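PDB 1SW6: regulatory protein SWI6 from Saccharomyces cerevisiae, which pairs with SWI4 in SBF and with MBP1 in MBF to drive cell-cycle-dependent transcription, and is represented here by its ankyrin-repeat domain. Local coordinates for residues A[200-203]-A[204-208]. Residues are numbered along the deposited sequence; the frame is centred on the assembly and turned at random.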
loop_
_atom_site.group_PDB
_atom_site.type_symbol
_atom_site.label_atom_id
_atom_site.label_comp_id
_atom_site.label_asym_id
_atom_site.label_seq_id
_atom_site.Cartn_x
_atom_site.Cartn_y
_atom_site.Cartn_z
ATOM N N MET A 200 9.944 -8.879 14.652
ATOM C CA MET A 200 11.336 -9.166 14.305
ATOM C C MET A 200 12.239 -8.460 15.321
ATOM O O MET A 200 13.449 -8.335 15.117
ATOM C CB MET A 200 11.638 -8.624 12.908
ATOM C CG MET A 200 10.924 -9.342 11.781
ATOM S SD MET A 200 11.671 -10.963 11.468
ATOM C CE MET A 200 13.164 -10.458 10.591
ATOM N N ASN A 201 11.632 -8.002 16.411
ATOM C CA ASN A 201 12.338 -7.254 17.447
ATOM C C ASN A 201 13.046 -6.054 16.819
ATOM O O ASN A 201 14.114 -5.644 17.263
ATOM C CB ASN A 201 13.352 -8.131 18.189
ATOM C CG ASN A 201 12.694 -9.262 18.954
ATOM O OD1 ASN A 201 11.623 -9.096 19.537
ATOM N ND2 ASN A 201 13.338 -10.415 18.965
ATOM N N ARG A 202 12.444 -5.502 15.771
ATOM C CA ARG A 202 13.012 -4.339 15.107
ATOM C C ARG A 202 12.387 -3.067 15.656
ATOM O O ARG A 202 11.160 -2.949 15.764
ATOM C CB ARG A 202 12.809 -4.435 13.598
ATOM C CG ARG A 202 13.834 -5.342 12.955
ATOM C CD ARG A 202 13.519 -5.650 11.505
ATOM N NE ARG A 202 14.627 -6.370 10.885
ATOM C CZ ARG A 202 14.620 -6.812 9.634
ATOM N NH1 ARG A 202 13.552 -6.609 8.867
ATOM N NH2 ARG A 202 15.688 -7.446 9.146
ATOM N N THR A 203 13.244 -2.120 16.016
ATOM C CA THR A 203 12.801 -0.845 16.571
ATOM C C THR A 203 12.542 0.153 15.453
ATOM O O THR A 203 12.699 -0.170 14.267
ATOM C CB THR A 203 13.877 -0.268 17.486
ATOM O OG1 THR A 203 14.958 0.242 16.687
ATOM C CG2 THR A 203 14.418 -1.375 18.402
ATOM N N ILE A 204 12.151 1.368 15.836
ATOM C CA ILE A 204 11.883 2.410 14.861
ATOM C C ILE A 204 13.170 2.736 14.098
ATOM O O ILE A 204 13.128 3.076 12.915
ATOM C CB ILE A 204 11.332 3.691 15.539
ATOM C CG1 ILE A 204 10.951 4.717 14.469
ATOM C CG2 ILE A 204 12.355 4.273 16.482
ATOM C CD1 ILE A 204 9.710 4.303 13.671
ATOM N N LEU A 205 14.318 2.622 14.768
ATOM C CA LEU A 205 15.593 2.905 14.106
ATOM C C LEU A 205 15.922 1.862 13.062
ATOM O O LEU A 205 16.507 2.175 12.039
ATOM C CB LEU A 205 16.752 2.973 15.104
ATOM C CG LEU A 205 16.810 4.193 16.019
ATOM C CD1 LEU A 205 18.130 4.192 16.806
ATOM C CD2 LEU A 205 16.692 5.460 15.167
ATOM N N HIS A 206 15.564 0.610 13.318
ATOM C CA HIS A 206 15.857 -0.434 12.342
ATOM C C HIS A 206 15.098 -0.125 11.065
ATOM O O HIS A 206 15.636 -0.249 9.973
ATOM C CB HIS A 206 15.431 -1.813 12.850
ATOM C CG HIS A 206 16.409 -2.446 13.787
ATOM N ND1 HIS A 206 16.195 -2.522 15.146
ATOM C CD2 HIS A 206 17.599 -3.053 13.557
ATOM C CE1 HIS A 206 17.207 -3.151 15.713
ATOM N NE2 HIS A 206 18.073 -3.484 14.772
ATOM N N HIS A 207 13.844 0.289 11.215
ATOM C CA HIS A 207 13.009 0.596 10.065
ATOM C C HIS A 207 13.480 1.822 9.299
ATOM O O HIS A 207 13.411 1.837 8.069
ATOM C CB HIS A 207 11.542 0.759 10.502
ATOM C CG HIS A 207 10.883 -0.530 10.891
ATOM N ND1 HIS A 207 10.558 -1.509 9.974
ATOM C CD2 HIS A 207 10.515 -1.015 12.102
ATOM C CE1 HIS A 207 10.021 -2.538 10.604
ATOM N NE2 HIS A 207 9.982 -2.264 11.895
ATOM N N ILE A 208 13.965 2.843 10.006
ATOM C CA ILE A 208 14.449 4.053 9.342
ATOM C C ILE A 208 15.589 3.637 8.413
ATOM O O ILE A 208 15.604 3.966 7.224
ATOM C CB ILE A 208 14.973 5.101 10.359
ATOM C CG1 ILE A 208 13.804 5.668 11.181
ATOM C CG2 ILE A 208 15.719 6.211 9.621
ATOM C CD1 ILE A 208 14.186 6.777 12.122
#
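Thr203 closes the loop and starts helix 204-212: its O accepts the first helical bond from His207 N at 3.3 Å, with a weak one from His206 N. Thr203 and His206 form a capping box at this N-terminus, within the third ankyrin repeat. Thr203 is the N-cap residue, and its OG1 receives a weak bond from Leu205 N at 3.1 Å. It reaches that amide because it sits between its own backbone N and carbonyl carbon (chi1 74°). The return bond runs from Thr203 N to His206 ND1, 3.1 Å long and nearly straight at 165°. The donor lies 17° out of the ring plane. Methyl CG2 of Thr203 meets the same ring edge-on, in plane. The other end of the ring, NE2, bonds to Asp284 O, so both ring nitrogens are held. Replacing His206 by an alanine removes the ring, which would probably leave Thr203 N without its acceptor and Asp284 O without this donor. The Arg202 side chain crosses that of His206 at about a right angle, with Arg202 CB 3.8 Å from His206 CB. Its extended chain carries NE to a salt bridge with Asp280. Asp198 takes the amide of Arg202 and also binds His207 NE2, tying the loop to the helix's first turn. Beside the cap, CD2 of the His207 ring lies 3.2 Å from Thr203 O.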